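Local coordinates for conserved Archaeal protein (PDB 4OPC) that uses its FAD cofactor to reduce the double bonds of geranylgeranyl chains, giving the saturated archaeol lipids of the archaeal membrane, at residues T158-S163 with L269-R274; S163-L168 with I284-D289; K248-Y253 with V257-L262. All blocks are in the same frame, centred on the assembly; numbering follows the deposited sequence.

Contact 1: residues T158-S163 with L269-R274; sequences TGYSRS and LVPTRR. With FDA (dihydroflavine-adenine dinucleotide), chain B.
The backbone oxygen of Y160 accepts a hydrogen bond from R162 NE, with 2.8 Å between Y160 O and R162 NE and an N-H...O angle of 158°. The donor stands 29° from the carbonyl plane. This bond folds the arginine back, so R162 NH2 lies over the outer part of one face of the Y160 ring. The guanidinium group turns an edge to the ring, and its NH1 forms a salt bridge with D177.

The opposite ring face belongs to L269. Its CB sits 3.6 Å from the ring centroid of Y160, almost exactly on the ring normal, in a CH-pi contact. L269 CD1 leans to the rim, 3.4 Å from Y160 CE2. P271 CD approaches the ring obliquely and at longer range. Y160 CG is anti to the backbone N (chi1 178°), which carries the ring over to the strand. An alanine at this position is likely to leave L269 CB and R162 NH2 without the ring between them, opening a gap beside the strand end.

The same turn serves the cofactor. S163 OG donates to the adenine of dihydroflavine-adenine dinucleotide, 2.8 Å from N7A. T158 OG1 takes the backbone N-H of S163 at 3.1 Å. G159 has a positive phi, and a side chain here would run into phosphate oxygen O1A.

The loop after strand 153-156, which lines the FAD site, thus meets the end of strand 261-271, an edge strand of the eight-stranded mixed sheet. Across the two segments the chemistry is apolar and CH-pi, while the polar groups of the loop shape it around the cofactor.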
# COMPACT_ATOMS: atom_id res chain seq x y z
N THR A 158 -0.94 -0.11 12.32
CA THR A 158 -2.38 -0.16 12.54
C THR A 158 -3.22 -0.01 11.27
O THR A 158 -4.45 0.09 11.33
CB THR A 158 -2.83 0.92 13.55
OG1 THR A 158 -2.56 2.22 13.00
CG2 THR A 158 -2.14 0.75 14.91
N GLY A 159 -2.57 -0.02 10.11
CA GLY A 159 -3.27 0.19 8.85
C GLY A 159 -3.84 1.59 8.70
O GLY A 159 -3.39 2.53 9.35
N TYR A 160 -4.85 1.73 7.84
CA TYR A 160 -5.42 3.04 7.57
C TYR A 160 -5.97 3.70 8.83
O TYR A 160 -6.06 4.93 8.91
CB TYR A 160 -6.51 2.92 6.50
CG TYR A 160 -7.19 4.23 6.17
CD1 TYR A 160 -6.68 5.10 5.21
CD2 TYR A 160 -8.34 4.60 6.84
CE1 TYR A 160 -7.31 6.31 4.92
CE2 TYR A 160 -8.97 5.79 6.57
CZ TYR A 160 -8.46 6.64 5.62
OH TYR A 160 -9.13 7.82 5.37
N SER A 161 -6.37 2.91 9.82
CA SER A 161 -6.88 3.47 11.06
C SER A 161 -5.91 4.47 11.70
O SER A 161 -6.36 5.45 12.29
CB SER A 161 -7.23 2.37 12.08
OG SER A 161 -6.09 1.86 12.74
N ARG A 162 -4.61 4.22 11.57
CA ARG A 162 -3.59 5.08 12.19
C ARG A 162 -3.95 5.37 13.64
O ARG A 162 -3.82 6.49 14.12
CB ARG A 162 -3.43 6.38 11.40
CG ARG A 162 -2.95 6.13 9.99
CD ARG A 162 -3.22 7.33 9.12
NE ARG A 162 -4.59 7.33 8.63
CZ ARG A 162 -5.29 8.42 8.34
NH1 ARG A 162 -4.78 9.63 8.56
NH2 ARG A 162 -6.52 8.30 7.87
N SER A 163 -4.42 4.33 14.33
CA SER A 163 -5.14 4.53 15.57
C SER A 163 -4.27 4.77 16.80
O SER A 163 -4.79 5.06 17.89
CB SER A 163 -6.04 3.32 15.82
OG SER A 163 -5.24 2.16 15.98
N LEU A 269 -10.59 1.60 3.12
CA LEU A 269 -9.83 2.66 2.48
C LEU A 269 -8.40 2.22 2.18
O LEU A 269 -7.84 1.38 2.89
CB LEU A 269 -9.85 3.91 3.37
CG LEU A 269 -11.15 4.71 3.25
CD1 LEU A 269 -11.66 5.15 4.61
CD2 LEU A 269 -10.96 5.91 2.32
N VAL A 270 -7.82 2.79 1.12
CA VAL A 270 -6.44 2.52 0.78
C VAL A 270 -5.73 3.84 0.41
O VAL A 270 -6.16 4.57 -0.47
CB VAL A 270 -6.32 1.40 -0.29
CG1 VAL A 270 -7.06 1.77 -1.55
CG2 VAL A 270 -4.86 1.07 -0.61
N PRO A 271 -4.63 4.14 1.11
CA PRO A 271 -3.90 5.37 0.74
C PRO A 271 -3.25 5.25 -0.63
O PRO A 271 -2.90 4.15 -1.05
CB PRO A 271 -2.84 5.49 1.84
CG PRO A 271 -2.64 4.07 2.34
CD PRO A 271 -3.96 3.37 2.17
N THR A 272 -3.13 6.36 -1.35
CA THR A 272 -2.56 6.34 -2.69
C THR A 272 -1.60 7.50 -2.88
O THR A 272 -1.76 8.31 -3.79
CB THR A 272 -3.65 6.44 -3.77
OG1 THR A 272 -4.36 7.68 -3.63
CG2 THR A 272 -4.65 5.28 -3.69
N ARG A 273 -0.58 7.59 -2.05
CA ARG A 273 0.35 8.72 -2.09
C ARG A 273 1.75 8.31 -1.68
O ARG A 273 1.99 7.16 -1.29
CB ARG A 273 -0.14 9.84 -1.16
CG ARG A 273 -0.46 9.38 0.25
CD ARG A 273 -0.36 10.57 1.23
NE ARG A 273 1.03 10.82 1.61
CZ ARG A 273 1.41 11.74 2.49
NH1 ARG A 273 2.69 11.85 2.83
NH2 ARG A 273 0.51 12.55 3.03
N ARG A 274 2.69 9.26 -1.77
CA ARG A 274 4.03 9.12 -1.22
C ARG A 274 3.94 8.70 0.26
O ARG A 274 2.92 8.94 0.92
CB ARG A 274 4.76 10.45 -1.35
CG ARG A 274 4.11 11.56 -0.55
CD ARG A 274 4.26 12.93 -1.23
NE ARG A 274 3.59 13.95 -0.43
CZ ARG A 274 2.28 14.19 -0.45
NH1 ARG A 274 1.48 13.48 -1.23
NH2 ARG A 274 1.77 15.14 0.33
PA FDA B . -3.95 -3.87 7.77
O1A FDA B . -5.11 -2.95 7.78
O2A FDA B . -4.05 -5.12 6.90
O5B FDA B . -3.66 -4.35 9.25
C5B FDA B . -3.76 -3.41 10.35
C4B FDA B . -4.01 -4.22 11.60
O4B FDA B . -3.92 -3.35 12.75
C3B FDA B . -5.39 -4.89 11.67
O3B FDA B . -5.26 -6.31 11.79
C2B FDA B . -6.08 -4.20 12.86
O2B FDA B . -6.93 -5.08 13.58
C1B FDA B . -4.89 -3.76 13.70
N9A FDA B . -5.08 -2.63 14.59
C8A FDA B . -5.46 -1.35 14.24
N7A FDA B . -5.48 -0.51 15.24
C5A FDA B . -5.08 -1.27 16.32
C6A FDA B . -4.84 -0.96 17.67
N6A FDA B . -4.93 0.28 18.17
N1A FDA B . -4.39 -1.94 18.48
C2A FDA B . -4.26 -3.17 17.97
N3A FDA B . -4.41 -3.58 16.71
C4A FDA B . -4.80 -2.57 15.93
N1 FDA B . -2.70 -4.63 -1.96
C2 FDA B . -2.05 -5.59 -2.69
O2 FDA B . -0.85 -5.78 -2.55
N3 FDA B . -2.81 -6.35 -3.54
C4 FDA B . -4.14 -6.18 -3.84
O4 FDA B . -4.72 -7.02 -4.53
C4X FDA B . -4.75 -5.14 -3.12
N5 FDA B . -6.08 -4.90 -3.30
C5X FDA B . -6.78 -4.13 -2.39
C6 FDA B . -8.17 -4.11 -2.41
C7 FDA B . -8.90 -3.42 -1.45
C7M FDA B . -10.40 -3.54 -1.44
C8 FDA B . -8.22 -2.69 -0.46
C8M FDA B . -8.98 -1.99 0.64
C9 FDA B . -6.82 -2.69 -0.45
C9A FDA B . -6.10 -3.42 -1.39
N10 FDA B . -4.69 -3.48 -1.38
C10 FDA B . -4.04 -4.42 -2.16
C1' FDA B . -3.89 -2.80 -0.34
C2' FDA B . -3.50 -3.78 0.79
O2' FDA B . -4.63 -4.56 1.18
C3' FDA B . -3.00 -3.01 2.01
O3' FDA B . -2.05 -2.05 1.58
C4' FDA B . -2.30 -3.87 3.08
O4' FDA B . -3.06 -5.03 3.41
C5' FDA B . -2.01 -3.06 4.32
O5' FDA B . -1.45 -3.92 5.34
P FDA B . -1.22 -3.35 6.81
O1P FDA B . -0.62 -4.44 7.59
O2P FDA B . -0.49 -2.01 6.78
O3P FDA B . -2.68 -2.98 7.35

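Contact 2: residues S163-L168 with I284-D289; sequences SFRSKL and IIVIGD. With FDA (dihydroflavine-adenine dinucleotide), chain B.
This is a buried, mainly apolar contact between a loop with a short 3-10 turn and strand 284-286. That strand belongs to the mixed sheet of the Rossmann-type FAD-binding domain, where it runs parallel to strand 153-156. The loop follows strand 153-156 and folds back over the sheet.

I284 CD1 receives two side chains. L168 meets it tip to tip, with 4.0 Å between L168 CD1 and I284 CD1. F164 brings the edge of its ring, and F164 CE2 is 4.2 Å from I284 CD1. A little farther along the strand, R165 crosses V286 at about a right angle. Its CD rests on both methyls, 3.7 Å from V286 CG2 and 3.8 Å from V286 CG1. R165 CG stands between the backbone N and the carbonyl carbon (chi1 69°), and the chain then runs extended past the valine. Its head is held by backbone oxygens: NH2 by S290, NH1 by E176 and I174. The carboxylate of E156 accepts from the backbone N of both F164 and R165.

Past the strand, the segment reaches the cofactor. D289 N donates to phosphate oxygen O2P at 2.9 Å (157°). The ribityl O3' donates to D289 OD1 at 2.7 Å. G288 has a positive phi, and a side chain there would collide with O2P. G288 and D289 are consistent with the Gly-Asp motif of related flavoproteins, which meets the phosphate and the ribityl chain.

Apolar side chains join loop and strand, and neutral carbonyls probably spread the buried charge of R165.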
# COMPACT_ATOMS: atom_id res chain seq x y z
N SER A 163 -4.42 4.33 14.33
CA SER A 163 -5.14 4.53 15.57
C SER A 163 -4.27 4.77 16.80
O SER A 163 -4.79 5.06 17.89
CB SER A 163 -6.04 3.32 15.82
OG SER A 163 -5.24 2.16 15.98
N PHE A 164 -2.97 4.63 16.65
CA PHE A 164 -2.04 4.93 17.74
C PHE A 164 -1.32 6.25 17.49
O PHE A 164 -1.37 7.15 18.33
CB PHE A 164 -1.06 3.76 17.88
CG PHE A 164 -0.10 3.89 19.03
CD1 PHE A 164 -0.46 3.47 20.30
CD2 PHE A 164 1.18 4.38 18.83
CE1 PHE A 164 0.44 3.55 21.35
CE2 PHE A 164 2.08 4.47 19.88
CZ PHE A 164 1.70 4.05 21.14
N ARG A 165 -0.68 6.38 16.33
CA ARG A 165 0.07 7.61 16.06
C ARG A 165 -0.82 8.85 16.01
O ARG A 165 -0.34 9.96 16.30
CB ARG A 165 0.92 7.48 14.79
CG ARG A 165 0.14 7.40 13.48
CD ARG A 165 1.13 7.17 12.34
NE ARG A 165 0.54 7.27 11.00
CZ ARG A 165 0.34 8.42 10.35
NH1 ARG A 165 0.68 9.57 10.92
NH2 ARG A 165 -0.20 8.41 9.14
N SER A 166 -2.10 8.69 15.67
CA SER A 166 -3.00 9.84 15.62
C SER A 166 -3.28 10.40 17.01
O SER A 166 -3.86 11.47 17.14
CB SER A 166 -4.31 9.48 14.94
OG SER A 166 -5.01 8.49 15.67
N LYS A 167 -2.87 9.67 18.05
CA LYS A 167 -3.11 10.09 19.43
C LYS A 167 -1.89 10.76 20.05
O LYS A 167 -1.92 11.14 21.22
CB LYS A 167 -3.57 8.90 20.27
CG LYS A 167 -4.92 8.37 19.82
CD LYS A 167 -5.45 7.25 20.69
CE LYS A 167 -6.76 6.72 20.15
NZ LYS A 167 -7.39 5.73 21.06
N LEU A 168 -0.84 10.93 19.25
CA LEU A 168 0.35 11.63 19.71
C LEU A 168 0.18 13.14 19.48
O LEU A 168 -0.72 13.56 18.76
CB LEU A 168 1.57 11.09 18.95
CG LEU A 168 1.94 9.65 19.30
CD1 LEU A 168 2.98 9.11 18.32
CD2 LEU A 168 2.45 9.58 20.73
N ILE A 284 9.55 5.42 17.99
CA ILE A 284 8.47 4.90 17.15
C ILE A 284 8.84 4.83 15.67
O ILE A 284 9.51 5.73 15.14
CB ILE A 284 7.18 5.73 17.33
CG1 ILE A 284 6.03 5.16 16.50
CG2 ILE A 284 7.43 7.22 17.03
CD1 ILE A 284 4.66 5.74 16.85
N ILE A 285 8.41 3.75 15.03
CA ILE A 285 8.47 3.61 13.58
C ILE A 285 7.07 3.28 13.09
O ILE A 285 6.34 2.53 13.76
CB ILE A 285 9.47 2.52 13.16
CG1 ILE A 285 10.90 3.03 13.34
CG2 ILE A 285 9.21 2.02 11.72
CD1 ILE A 285 11.96 1.94 13.15
N VAL A 286 6.68 3.84 11.94
CA VAL A 286 5.38 3.60 11.34
C VAL A 286 5.54 2.85 10.03
O VAL A 286 6.41 3.19 9.22
CB VAL A 286 4.68 4.95 11.08
CG1 VAL A 286 3.29 4.72 10.48
CG2 VAL A 286 4.59 5.75 12.37
N ILE A 287 4.72 1.82 9.82
CA ILE A 287 4.84 0.97 8.64
C ILE A 287 3.47 0.66 8.02
O ILE A 287 2.42 0.94 8.61
CB ILE A 287 5.60 -0.35 8.93
CG1 ILE A 287 4.84 -1.18 9.97
CG2 ILE A 287 7.02 -0.06 9.41
CD1 ILE A 287 5.46 -2.56 10.19
N GLY A 288 3.48 0.10 6.81
CA GLY A 288 2.25 -0.30 6.15
C GLY A 288 1.33 0.86 5.80
O GLY A 288 1.78 2.01 5.63
N ASP A 289 0.04 0.57 5.69
CA ASP A 289 -0.93 1.61 5.35
C ASP A 289 -0.87 2.79 6.31
O ASP A 289 -1.13 3.92 5.89
CB ASP A 289 -2.37 1.08 5.33
CG ASP A 289 -2.69 0.21 4.11
OD1 ASP A 289 -1.83 0.05 3.22
OD2 ASP A 289 -3.84 -0.29 4.05
PA FDA B . -3.95 -3.87 7.77
O1A FDA B . -5.11 -2.95 7.78
O2A FDA B . -4.05 -5.12 6.90
O5B FDA B . -3.66 -4.35 9.25
C5B FDA B . -3.76 -3.41 10.35
C4B FDA B . -4.01 -4.22 11.60
O4B FDA B . -3.92 -3.35 12.75
C3B FDA B . -5.39 -4.89 11.67
O3B FDA B . -5.26 -6.31 11.79
C2B FDA B . -6.08 -4.20 12.86
O2B FDA B . -6.93 -5.08 13.58
C1B FDA B . -4.89 -3.76 13.70
N9A FDA B . -5.08 -2.63 14.59
C8A FDA B . -5.46 -1.35 14.24
N7A FDA B . -5.48 -0.51 15.24
C5A FDA B . -5.08 -1.27 16.32
C6A FDA B . -4.84 -0.96 17.67
N6A FDA B . -4.93 0.28 18.17
N1A FDA B . -4.39 -1.94 18.48
C2A FDA B . -4.26 -3.17 17.97
N3A FDA B . -4.41 -3.58 16.71
C4A FDA B . -4.80 -2.57 15.93
N1 FDA B . -2.70 -4.63 -1.96
C2 FDA B . -2.05 -5.59 -2.69
O2 FDA B . -0.85 -5.78 -2.55
N3 FDA B . -2.81 -6.35 -3.54
C4 FDA B . -4.14 -6.18 -3.84
O4 FDA B . -4.72 -7.02 -4.53
C4X FDA B . -4.75 -5.14 -3.12
N5 FDA B . -6.08 -4.90 -3.30
C5X FDA B . -6.78 -4.13 -2.39
C6 FDA B . -8.17 -4.11 -2.41
C7 FDA B . -8.90 -3.42 -1.45
C7M FDA B . -10.40 -3.54 -1.44
C8 FDA B . -8.22 -2.69 -0.46
C8M FDA B . -8.98 -1.99 0.64
C9 FDA B . -6.82 -2.69 -0.45
C9A FDA B . -6.10 -3.42 -1.39
N10 FDA B . -4.69 -3.48 -1.38
C10 FDA B . -4.04 -4.42 -2.16
C1' FDA B . -3.89 -2.80 -0.34
C2' FDA B . -3.50 -3.78 0.79
O2' FDA B . -4.63 -4.56 1.18
C3' FDA B . -3.00 -3.01 2.01
O3' FDA B . -2.05 -2.05 1.58
C4' FDA B . -2.30 -3.87 3.08
O4' FDA B . -3.06 -5.03 3.41
C5' FDA B . -2.01 -3.06 4.32
O5' FDA B . -1.45 -3.92 5.34
P FDA B . -1.22 -3.35 6.81
O1P FDA B . -0.62 -4.44 7.59
O2P FDA B . -0.49 -2.01 6.78
O3P FDA B . -2.68 -2.98 7.35

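Contact 3: residues K248-Y253 with V257-L262; sequences KYLDKY and VDKSKL
The carboxylate of D251 is met by the ammonium group of K259. D251 OD1 accepts from K259 NZ at 2.9 Å through its syn lone pair, on the side of the other oxygen. The pair is a salt bridge, and both residues are exposed. On the same helix, K248 CG covers one face of the Y249 ring, 3.8 Å above its centre. K252 CB lies above one face of the Y253 ring, offset toward the rim. Y253 also stacks with W217 and meets the F206 ring with the planes at about 50°.

D251 and K259 cross at about a right angle. The lysine reaches the carboxylate because its chain bends at chi3 (-98°) and again at chi4. On the way its CD passes 4.0 Å from L250 CD2, and these two side chains meet tip to tip. L250 CD2 also touches V257 CG2, at 4.3 Å. L250 also touches W217 and V229, and V257 touches V227 and L191. The exposed salt bridge lies beside this buried leucine-valine contact.

The carboxylate of D258 closes an Asx turn at the corner of the chain. Its OD1 accepts from S260 OG at 2.7 Å and from S260 N at 3.0 Å. Both donors come from the same face of the carboxylate, one on the syn side and one on the anti side.

The helix is kinked at D251 and K252. K252 N and Y253 N bond to the carbonyls of Y249 and L250, three residues back. A short link then leads into strand 257-258. The chain turns its corner through a type I beta turn, D258 to K261. The L250 side chain is about 13 Å from the flavin cofactor. This is a helix-to-strand connection within the geranylgeranyl reductase catalytic domain.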
# COMPACT_ATOMS: atom_id res chain seq x y z
N LYS A 248 -24.23 -1.47 -9.68
CA LYS A 248 -24.64 -0.98 -10.99
C LYS A 248 -23.81 -1.57 -12.13
O LYS A 248 -24.35 -1.91 -13.18
CB LYS A 248 -24.58 0.55 -11.04
CG LYS A 248 -25.12 1.17 -12.32
CD LYS A 248 -25.11 2.69 -12.25
CE LYS A 248 -25.75 3.31 -13.48
NZ LYS A 248 -27.19 2.92 -13.61
N TYR A 249 -22.51 -1.72 -11.90
CA TYR A 249 -21.60 -2.06 -13.00
C TYR A 249 -20.99 -3.47 -12.94
O TYR A 249 -20.25 -3.85 -13.84
CB TYR A 249 -20.51 -1.00 -13.14
CG TYR A 249 -21.06 0.37 -13.46
CD1 TYR A 249 -21.75 0.59 -14.64
CD2 TYR A 249 -20.91 1.43 -12.57
CE1 TYR A 249 -22.27 1.84 -14.94
CE2 TYR A 249 -21.42 2.68 -12.86
CZ TYR A 249 -22.10 2.88 -14.05
OH TYR A 249 -22.62 4.12 -14.36
N LEU A 250 -21.30 -4.24 -11.90
CA LEU A 250 -20.74 -5.59 -11.76
C LEU A 250 -20.88 -6.44 -13.03
O LEU A 250 -19.92 -7.08 -13.47
CB LEU A 250 -21.35 -6.33 -10.57
CG LEU A 250 -20.88 -7.78 -10.39
CD1 LEU A 250 -19.39 -7.83 -10.16
CD2 LEU A 250 -21.63 -8.51 -9.27
N ASP A 251 -22.06 -6.41 -13.65
CA ASP A 251 -22.33 -7.23 -14.83
C ASP A 251 -21.43 -6.90 -16.03
O ASP A 251 -21.19 -7.76 -16.88
CB ASP A 251 -23.80 -7.10 -15.27
CG ASP A 251 -24.76 -7.76 -14.30
OD1 ASP A 251 -24.31 -8.51 -13.41
OD2 ASP A 251 -25.98 -7.54 -14.45
N LYS A 252 -20.94 -5.66 -16.10
CA LYS A 252 -20.04 -5.26 -17.16
C LYS A 252 -18.72 -6.02 -17.04
O LYS A 252 -18.14 -6.43 -18.05
CB LYS A 252 -19.78 -3.75 -17.07
CG LYS A 252 -19.20 -3.11 -18.31
CD LYS A 252 -19.16 -1.60 -18.14
CE LYS A 252 -18.75 -0.89 -19.42
NZ LYS A 252 -17.48 -1.42 -19.99
N TYR A 253 -18.27 -6.24 -15.82
CA TYR A 253 -16.93 -6.79 -15.59
C TYR A 253 -16.93 -8.25 -15.16
O TYR A 253 -15.90 -8.93 -15.27
CB TYR A 253 -16.19 -5.92 -14.57
CG TYR A 253 -16.18 -4.48 -15.02
CD1 TYR A 253 -15.41 -4.09 -16.11
CD2 TYR A 253 -16.96 -3.53 -14.38
CE1 TYR A 253 -15.42 -2.79 -16.55
CE2 TYR A 253 -16.97 -2.21 -14.81
CZ TYR A 253 -16.19 -1.85 -15.90
OH TYR A 253 -16.19 -0.55 -16.34
N VAL A 257 -20.35 -14.39 -12.95
CA VAL A 257 -20.38 -14.79 -11.54
C VAL A 257 -21.75 -15.29 -11.11
O VAL A 257 -22.78 -14.89 -11.65
CB VAL A 257 -19.95 -13.67 -10.58
CG1 VAL A 257 -18.47 -13.35 -10.78
CG2 VAL A 257 -20.81 -12.43 -10.77
N ASP A 258 -21.75 -16.18 -10.13
CA ASP A 258 -22.99 -16.66 -9.54
C ASP A 258 -23.23 -15.83 -8.28
O ASP A 258 -22.58 -16.02 -7.25
CB ASP A 258 -22.84 -18.13 -9.18
CG ASP A 258 -24.14 -18.75 -8.73
OD1 ASP A 258 -25.00 -18.02 -8.21
OD2 ASP A 258 -24.30 -19.98 -8.89
N LYS A 259 -24.17 -14.89 -8.37
CA LYS A 259 -24.42 -13.96 -7.27
C LYS A 259 -25.10 -14.61 -6.06
O LYS A 259 -25.33 -13.96 -5.04
CB LYS A 259 -25.23 -12.75 -7.75
CG LYS A 259 -24.41 -11.77 -8.60
CD LYS A 259 -25.12 -10.44 -8.75
CE LYS A 259 -25.85 -10.35 -10.07
NZ LYS A 259 -24.89 -10.28 -11.20
N SER A 260 -25.41 -15.90 -6.18
CA SER A 260 -25.93 -16.66 -5.04
C SER A 260 -24.81 -17.41 -4.31
O SER A 260 -25.04 -17.97 -3.25
CB SER A 260 -27.02 -17.64 -5.49
OG SER A 260 -26.46 -18.81 -6.04
N LYS A 261 -23.60 -17.41 -4.89
CA LYS A 261 -22.48 -18.13 -4.28
C LYS A 261 -21.32 -17.21 -3.94
O LYS A 261 -20.22 -17.28 -4.51
CB LYS A 261 -22.05 -19.31 -5.15
CG LYS A 261 -23.15 -20.35 -5.33
CD LYS A 261 -23.79 -20.72 -4.00
CE LYS A 261 -24.85 -21.81 -4.14
NZ LYS A 261 -26.03 -21.39 -4.95
N LEU A 262 -21.58 -16.34 -2.99
CA LEU A 262 -20.58 -15.40 -2.51
C LEU A 262 -19.80 -15.99 -1.31
O LEU A 262 -20.38 -16.60 -0.40
CB LEU A 262 -21.30 -14.11 -2.13
CG LEU A 262 -20.47 -12.93 -1.66
CD1 LEU A 262 -21.12 -11.64 -2.15
CD2 LEU A 262 -20.35 -12.94 -0.15

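How the contacts relate
Contacts 1 and 2 are neighbours, with centres 10 Å apart. They share S163, and their segments cross along the chain. They also touch directly: Y160 N is 3.6 Å from D289 CB, and P271 CG is 3.9 Å from D289 O. Together they line the FAD site from adenine to ribityl chain. P271 is also about 9 Å from the bound lipid, measured from its side chain. Contact 3 is remote. Its nearest atoms are about 17 Å from contact 1 and about 21 Å from contact 2. Strand 261-271 links it to contact 1: contact 3 uses the start of the strand, and contact 1 uses its end beside the cofactor.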